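Local atomic coordinates of beta-Ala-His dipeptidase (Homo sapiens, PDB entry 3DLJ), a protein that hydrolyses Xaa-His dipeptides, above all carnosine and anserine, as a secreted two-zinc metallopeptidase of the M20 family. Residues D120-E131 / S457-W465; Q163-F171 / A476-L484. One frame throughout, in Å; residues are numbered along the deposited sequence.

How the contacts relate
Contact 1 (D120-E131 / S457-W465) and contact 2 (Q163-F171 / A476-L484) share the C-terminal helix 464-482: the first ends on its opening turn, the second packs against its last turns. Their centres lie about 32 Å apart and their nearest atoms about 13 Å, so they do not touch. Contact 1 is the one near the catalytic centre. The side chain of E460 comes within about 7 Å of a zinc ion and about 4 Å of the side chain of the zinc ligand D143, while S457 directly follows the zinc ligand H456. Contact 2 lies away from that site and packs the helix end against strand 168-174 of the mixed sheet and the residues leading into it.

Contact 1 (D120-E131 / S457-W465); sequences DGWLTDPYVLTE and SQNEKINRW
N459 reaches into the backbone of G121 and L123 with both ends of its amide. OD1 accepts the N-H of L123 at 2.8 Å, nearly straight and on a lone pair in the carbonyl plane, while ND2 gives a more bent bond to G121 O (3.1 Å, 144°). With CG anti to its own carbonyl carbon (chi1 -54°), the amide turns back to the loop although CB points away. Q458 NE2 binds D120 O from above the carbonyl plane. The W122 indole lies sandwiched: Q458 CA makes a CH-pi contact 3.8 Å from the centroid of the five-membered ring, N459 N sits over the same face, and P126 CB covers the opposite one. Replacing W122 by an alanine would remove the indole, which is likely to open a gap between P126 and the Q458-N459 backbone and leave Q458 CA without its ring face. The two segments supply the outer strands of a three-stranded antiparallel sheet, with 135-137 between them; at the start of helix 464-482, R464 grips E131 side-on, NE to OE2 at 2.9 Å and NH1 to OE1 at 3.0 Å, with carboxylate and guanidinium planes 17° apart and both oxygens using syn lone pairs. R464 NH2 is held by D25 and Q24. E460, whose CB touches W122 CH2, pairs through OE1 with R139; OE2 accepts the backbone N-H groups of T142 and the zinc ligand D143.

Contact 2 (Q163-F171 / A476-L484); sequences QDLPVNIKF and AFFLEMAQL
F478 projects from the C-terminal helix into the bend where 163-167 leads into strand 168-174. Its CB lies 4.0 Å from P166 CD. From there CG stands anti to the carbonyl carbon (chi1 -62°), which carries the ring out beneath I169, alongside L165. On the way out, CD1 meets L165 CD2 at 3.7 Å, the two side chains running side by side and pointing the same way; CE1 touches that methyl too. I169 CD1 rests over one face, offset toward the rim and nearest CZ and CE2, in a CH-pi contact 3.8 Å from the centroid and 14° off the normal. W151 of helix 141-160 meets the phenyl edge-to-face.

Around this ring the helix surface is filled by small apolar groups. P166 lies across the helix backbone: CG touches L479 CD1 at 3.7 Å, and CB packs against both F478 O and the methyl of A482, 3.5 Å from A482 CB. V167 sends CG1 into the next turn, 3.9 Å from M481 CB and close to A482 N. No hydrogen bond joins the two segments. This is the layered packing of an alpha/beta sandwich: the last turns of helix 464-482, together with helix 141-160, cover strand 168-174 of the mixed sheet in the zinc-binding catalytic domain of an M20 peptidase.

Contact 1 (D120-E131 / S457-W465)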
# COMPACT_ATOMS: atom_id res chain seq x y z
N ASP A 120 18.93 -5.94 6.56
CA ASP A 120 18.05 -6.59 5.58
C ASP A 120 18.61 -6.47 4.16
O ASP A 120 18.18 -7.20 3.29
CB ASP A 120 16.64 -5.99 5.58
CG ASP A 120 15.91 -6.13 6.91
OD1 ASP A 120 16.23 -7.07 7.69
OD2 ASP A 120 15.00 -5.27 7.16
N GLY A 121 19.56 -5.56 3.93
CA GLY A 121 20.18 -5.39 2.60
C GLY A 121 20.17 -3.95 2.08
O GLY A 121 20.27 -3.72 0.87
N TRP A 122 20.03 -2.99 2.98
CA TRP A 122 20.03 -1.56 2.63
C TRP A 122 21.45 -1.08 2.36
O TRP A 122 22.37 -1.40 3.11
CB TRP A 122 19.45 -0.75 3.79
CG TRP A 122 17.96 -0.80 3.92
CD1 TRP A 122 17.20 -1.80 4.49
CD2 TRP A 122 17.03 0.21 3.50
NE1 TRP A 122 15.87 -1.47 4.43
CE2 TRP A 122 15.74 -0.25 3.82
CE3 TRP A 122 17.17 1.45 2.87
CZ2 TRP A 122 14.59 0.51 3.55
CZ3 TRP A 122 16.04 2.19 2.59
CH2 TRP A 122 14.76 1.72 2.95
N LEU A 123 21.63 -0.32 1.28
CA LEU A 123 22.91 0.29 0.94
C LEU A 123 23.06 1.65 1.60
O LEU A 123 24.12 2.27 1.54
CB LEU A 123 23.07 0.46 -0.59
CG LEU A 123 22.77 -0.72 -1.52
CD1 LEU A 123 23.15 -0.34 -2.94
CD2 LEU A 123 23.50 -2.00 -1.11
N THR A 124 21.99 2.12 2.22
CA THR A 124 21.97 3.37 2.96
C THR A 124 21.31 3.11 4.30
O THR A 124 20.69 2.06 4.50
CB THR A 124 21.18 4.48 2.21
OG1 THR A 124 19.82 4.07 2.03
CG2 THR A 124 21.81 4.80 0.85
N ASP A 125 21.45 4.05 5.22
CA ASP A 125 20.71 4.00 6.47
C ASP A 125 19.22 4.29 6.14
O ASP A 125 18.89 5.39 5.68
CB ASP A 125 21.30 5.01 7.45
CG ASP A 125 20.59 5.02 8.79
OD1 ASP A 125 19.44 4.59 8.85
OD2 ASP A 125 21.18 5.49 9.78
N PRO A 126 18.32 3.29 6.36
CA PRO A 126 16.90 3.41 5.96
C PRO A 126 16.19 4.68 6.44
O PRO A 126 15.27 5.15 5.80
CB PRO A 126 16.24 2.18 6.61
CG PRO A 126 17.25 1.60 7.52
CD PRO A 126 18.59 2.00 7.01
N TYR A 127 16.65 5.23 7.57
CA TYR A 127 16.03 6.39 8.20
C TYR A 127 16.81 7.69 8.00
O TYR A 127 16.51 8.72 8.63
CB TYR A 127 15.75 6.10 9.68
CG TYR A 127 14.69 5.04 9.87
CD1 TYR A 127 15.01 3.75 10.34
CD2 TYR A 127 13.36 5.30 9.52
CE1 TYR A 127 14.03 2.76 10.49
CE2 TYR A 127 12.37 4.32 9.67
CZ TYR A 127 12.70 3.06 10.14
OH TYR A 127 11.70 2.14 10.27
N VAL A 128 17.81 7.64 7.12
CA VAL A 128 18.52 8.86 6.70
C VAL A 128 18.24 9.04 5.21
O VAL A 128 18.83 8.31 4.40
CB VAL A 128 20.07 8.77 6.94
CG1 VAL A 128 20.77 10.03 6.41
CG2 VAL A 128 20.40 8.55 8.41
N LEU A 129 17.35 9.97 4.85
CA LEU A 129 17.04 10.22 3.41
C LEU A 129 18.35 10.58 2.69
O LEU A 129 19.02 11.52 3.07
CB LEU A 129 15.98 11.32 3.22
CG LEU A 129 15.32 11.50 1.83
CD1 LEU A 129 14.21 10.45 1.58
CD2 LEU A 129 14.75 12.93 1.63
N THR A 130 18.71 9.78 1.69
CA THR A 130 19.96 9.95 0.95
C THR A 130 19.60 10.11 -0.54
O THR A 130 18.91 9.26 -1.11
CB THR A 130 20.89 8.70 1.18
OG1 THR A 130 21.05 8.44 2.59
CG2 THR A 130 22.27 8.88 0.54
N GLU A 131 20.02 11.21 -1.16
CA GLU A 131 19.75 11.40 -2.58
C GLU A 131 20.87 10.82 -3.40
O GLU A 131 22.03 11.13 -3.16
CB GLU A 131 19.58 12.89 -2.93
CG GLU A 131 19.09 13.10 -4.37
CD GLU A 131 18.51 14.49 -4.63
OE1 GLU A 131 18.66 15.39 -3.78
OE2 GLU A 131 17.89 14.67 -5.69
N SER A 457 10.29 -2.80 0.86
CA SER A 457 11.53 -3.50 0.53
C SER A 457 12.72 -2.71 1.01
O SER A 457 12.56 -1.59 1.48
CB SER A 457 11.68 -3.66 -0.99
OG SER A 457 10.57 -4.36 -1.49
N GLN A 458 13.90 -3.31 0.87
CA GLN A 458 15.17 -2.65 1.08
C GLN A 458 15.35 -1.63 -0.02
O GLN A 458 14.96 -1.88 -1.16
CB GLN A 458 16.34 -3.64 1.01
CG GLN A 458 16.10 -4.97 1.69
CD GLN A 458 15.62 -6.03 0.72
OE1 GLN A 458 14.77 -5.77 -0.13
NE2 GLN A 458 16.17 -7.23 0.84
N ASN A 459 15.96 -0.50 0.33
CA ASN A 459 16.31 0.55 -0.64
C ASN A 459 15.10 1.17 -1.34
O ASN A 459 15.12 1.44 -2.54
CB ASN A 459 17.39 0.04 -1.61
CG ASN A 459 18.61 -0.52 -0.87
OD1 ASN A 459 19.22 0.18 -0.07
ND2 ASN A 459 18.93 -1.79 -1.10
N GLU A 460 14.03 1.37 -0.56
CA GLU A 460 12.90 2.22 -0.93
C GLU A 460 13.36 3.65 -1.24
O GLU A 460 14.22 4.17 -0.56
CB GLU A 460 11.88 2.29 0.23
CG GLU A 460 10.65 3.09 -0.14
CD GLU A 460 9.66 3.27 0.97
OE1 GLU A 460 9.74 2.55 2.02
OE2 GLU A 460 8.76 4.12 0.78
N LYS A 461 12.76 4.26 -2.24
CA LYS A 461 13.03 5.65 -2.61
C LYS A 461 11.75 6.27 -3.16
O LYS A 461 10.80 5.56 -3.49
CB LYS A 461 14.11 5.72 -3.71
CG LYS A 461 13.71 4.89 -4.93
CD LYS A 461 14.22 5.40 -6.21
CE LYS A 461 13.75 4.55 -7.39
NZ LYS A 461 12.55 5.14 -8.05
N ILE A 462 11.75 7.60 -3.25
CA ILE A 462 10.91 8.30 -4.18
C ILE A 462 11.85 9.15 -5.03
O ILE A 462 12.85 9.68 -4.51
CB ILE A 462 9.79 9.15 -3.49
CG1 ILE A 462 8.74 9.59 -4.54
CG2 ILE A 462 10.38 10.35 -2.68
CD1 ILE A 462 7.54 10.28 -3.97
N ASN A 463 11.58 9.25 -6.34
CA ASN A 463 12.34 10.19 -7.18
C ASN A 463 12.04 11.64 -6.82
O ASN A 463 10.88 12.00 -6.61
CB ASN A 463 12.06 9.96 -8.68
CG ASN A 463 12.38 8.54 -9.13
OD1 ASN A 463 13.15 7.84 -8.48
ND2 ASN A 463 11.80 8.12 -10.23
N ARG A 464 13.08 12.48 -6.76
CA ARG A 464 12.88 13.93 -6.54
C ARG A 464 11.88 14.51 -7.55
O ARG A 464 11.02 15.32 -7.19
CB ARG A 464 14.22 14.69 -6.61
CG ARG A 464 14.06 16.20 -6.49
CD ARG A 464 15.34 16.98 -6.83
NE ARG A 464 16.24 17.04 -5.69
CZ ARG A 464 16.28 18.02 -4.78
NH1 ARG A 464 17.15 17.94 -3.80
NH2 ARG A 464 15.46 19.06 -4.86
N TRP A 465 11.99 14.09 -8.81
CA TRP A 465 11.11 14.59 -9.86
C TRP A 465 9.65 14.26 -9.58
O TRP A 465 8.78 15.13 -9.72
CB TRP A 465 11.55 14.04 -11.20
CG TRP A 465 10.81 14.57 -12.39
CD1 TRP A 465 11.05 15.75 -13.06
CD2 TRP A 465 9.77 13.90 -13.10
NE1 TRP A 465 10.19 15.85 -14.13
CE2 TRP A 465 9.39 14.74 -14.18
CE3 TRP A 465 9.09 12.68 -12.92
CZ2 TRP A 465 8.37 14.39 -15.08
CZ3 TRP A 465 8.07 12.34 -13.82
CH2 TRP A 465 7.73 13.19 -14.89
O HOH W 1 19.47 2.64 -0.13

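Contact 2 (Q163-F171 / A476-L484)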
# COMPACT_ATOMS: atom_id res chain seq x y z
N GLN A 163 -2.68 33.10 -1.87
CA GLN A 163 -3.61 32.76 -2.89
C GLN A 163 -4.70 31.86 -2.30
O GLN A 163 -4.43 30.86 -1.64
CB GLN A 163 -2.91 32.13 -4.09
CG GLN A 163 -3.87 31.83 -5.25
CD GLN A 163 -3.16 31.40 -6.52
OE1 GLN A 163 -1.96 31.62 -6.68
NE2 GLN A 163 -3.93 30.81 -7.46
N ASP A 164 -5.94 32.28 -2.52
CA ASP A 164 -7.14 31.53 -2.28
C ASP A 164 -6.99 30.11 -2.81
O ASP A 164 -6.66 29.90 -3.99
CB ASP A 164 -8.29 32.24 -3.03
CG ASP A 164 -9.67 31.64 -2.74
OD1 ASP A 164 -10.08 31.63 -1.54
OD2 ASP A 164 -10.35 31.20 -3.71
N LEU A 165 -7.21 29.14 -1.92
CA LEU A 165 -7.32 27.73 -2.30
C LEU A 165 -8.69 27.53 -2.96
O LEU A 165 -9.72 27.92 -2.40
CB LEU A 165 -7.15 26.82 -1.08
CG LEU A 165 -5.72 26.45 -0.61
CD1 LEU A 165 -5.66 26.25 0.89
CD2 LEU A 165 -5.15 25.24 -1.34
N PRO A 166 -8.71 26.95 -4.17
CA PRO A 166 -9.94 26.74 -4.95
C PRO A 166 -11.05 25.89 -4.26
O PRO A 166 -12.24 26.10 -4.51
CB PRO A 166 -9.42 26.02 -6.19
CG PRO A 166 -7.97 26.47 -6.30
CD PRO A 166 -7.52 26.48 -4.89
N VAL A 167 -10.63 24.94 -3.42
CA VAL A 167 -11.55 24.08 -2.69
C VAL A 167 -11.21 24.12 -1.20
O VAL A 167 -10.07 24.45 -0.84
CB VAL A 167 -11.48 22.61 -3.19
CG1 VAL A 167 -12.09 22.49 -4.58
CG2 VAL A 167 -10.04 22.08 -3.19
N ASN A 168 -12.19 23.83 -0.33
CA ASN A 168 -11.90 23.50 1.05
C ASN A 168 -11.14 22.17 1.06
O ASN A 168 -11.32 21.33 0.17
CB ASN A 168 -13.18 23.40 1.91
CG ASN A 168 -14.02 24.68 1.91
OD1 ASN A 168 -13.55 25.77 2.24
ND2 ASN A 168 -15.29 24.53 1.57
N ILE A 169 -10.27 21.98 2.03
CA ILE A 169 -9.49 20.75 2.10
C ILE A 169 -9.59 20.15 3.48
O ILE A 169 -9.37 20.81 4.50
CB ILE A 169 -8.01 20.98 1.72
CG1 ILE A 169 -7.92 21.46 0.26
CG2 ILE A 169 -7.18 19.70 1.93
CD1 ILE A 169 -6.51 21.71 -0.24
N LYS A 170 -9.95 18.87 3.48
CA LYS A 170 -9.94 18.07 4.67
C LYS A 170 -8.80 17.04 4.60
O LYS A 170 -8.41 16.57 3.52
CB LYS A 170 -11.32 17.44 4.90
CG LYS A 170 -12.37 18.45 5.38
CD LYS A 170 -13.68 17.83 5.85
CE LYS A 170 -14.44 18.82 6.73
NZ LYS A 170 -15.93 18.58 6.88
N PHE A 171 -8.25 16.73 5.77
CA PHE A 171 -7.20 15.71 5.87
C PHE A 171 -7.63 14.68 6.89
O PHE A 171 -8.06 15.04 8.00
CB PHE A 171 -5.85 16.31 6.33
CG PHE A 171 -5.46 17.61 5.63
CD1 PHE A 171 -6.07 18.82 5.97
CD2 PHE A 171 -4.42 17.62 4.71
CE1 PHE A 171 -5.69 20.01 5.38
CE2 PHE A 171 -4.03 18.81 4.11
CZ PHE A 171 -4.66 20.01 4.43
N ALA A 476 -2.48 21.86 -9.28
CA ALA A 476 -3.40 21.90 -10.43
C ALA A 476 -4.77 21.26 -10.11
O ALA A 476 -5.83 21.75 -10.56
CB ALA A 476 -2.75 21.23 -11.64
N PHE A 477 -4.73 20.17 -9.35
CA PHE A 477 -5.89 19.35 -9.03
C PHE A 477 -6.88 20.10 -8.14
O PHE A 477 -8.09 20.03 -8.38
CB PHE A 477 -5.42 18.03 -8.39
CG PHE A 477 -6.53 17.10 -7.99
CD1 PHE A 477 -7.28 16.44 -8.96
CD2 PHE A 477 -6.81 16.87 -6.65
CE1 PHE A 477 -8.30 15.55 -8.60
CE2 PHE A 477 -7.83 15.99 -6.29
CZ PHE A 477 -8.58 15.33 -7.27
N PHE A 478 -6.36 20.83 -7.14
CA PHE A 478 -7.21 21.70 -6.31
C PHE A 478 -8.11 22.55 -7.20
O PHE A 478 -9.32 22.67 -6.95
CB PHE A 478 -6.39 22.65 -5.42
CG PHE A 478 -5.50 21.96 -4.42
CD1 PHE A 478 -4.43 22.64 -3.85
CD2 PHE A 478 -5.70 20.63 -4.07
CE1 PHE A 478 -3.59 22.03 -2.94
CE2 PHE A 478 -4.86 20.01 -3.16
CZ PHE A 478 -3.80 20.71 -2.59
N LEU A 479 -7.50 23.12 -8.23
CA LEU A 479 -8.15 24.03 -9.15
C LEU A 479 -9.19 23.30 -10.00
O LEU A 479 -10.28 23.81 -10.23
CB LEU A 479 -7.10 24.75 -10.00
CG LEU A 479 -7.52 25.96 -10.83
CD1 LEU A 479 -8.01 27.13 -9.96
CD2 LEU A 479 -6.36 26.42 -11.73
N GLU A 480 -8.87 22.08 -10.43
CA GLU A 480 -9.78 21.29 -11.24
C GLU A 480 -11.03 20.83 -10.49
O GLU A 480 -12.13 20.84 -11.04
CB GLU A 480 -9.05 20.10 -11.87
CG GLU A 480 -8.03 20.50 -12.94
CD GLU A 480 -8.68 20.98 -14.23
OE1 GLU A 480 -9.93 20.88 -14.38
OE2 GLU A 480 -7.94 21.44 -15.12
N MET A 481 -10.86 20.43 -9.23
CA MET A 481 -12.00 20.09 -8.36
C MET A 481 -12.97 21.27 -8.15
O MET A 481 -14.18 21.07 -8.05
CB MET A 481 -11.52 19.54 -7.02
CG MET A 481 -10.97 18.12 -7.04
SD MET A 481 -12.05 16.80 -7.68
CE MET A 481 -13.69 17.22 -7.05
N ALA A 482 -12.44 22.50 -8.10
CA ALA A 482 -13.28 23.68 -7.94
C ALA A 482 -14.13 23.92 -9.18
O ALA A 482 -15.18 24.56 -9.10
CB ALA A 482 -12.43 24.90 -7.64
N GLN A 483 -13.65 23.41 -10.32
CA GLN A 483 -14.28 23.65 -11.62
C GLN A 483 -15.46 22.71 -11.96
O GLN A 483 -16.17 22.95 -12.94
CB GLN A 483 -13.23 23.71 -12.74
CG GLN A 483 -12.25 24.88 -12.56
CD GLN A 483 -11.44 25.20 -13.82
OE1 GLN A 483 -12.00 25.59 -14.86
NE2 GLN A 483 -10.12 25.05 -13.72
N LEU A 484 -15.66 21.66 -11.15
CA LEU A 484 -16.99 21.04 -10.95
C LEU A 484 -17.09 20.44 -9.55
O LEU A 484 -16.95 21.15 -8.54
CB LEU A 484 -17.36 19.99 -12.03
CG LEU A 484 -18.84 19.56 -12.08
CD1 LEU A 484 -19.75 20.59 -12.79
CD2 LEU A 484 -19.06 18.15 -12.67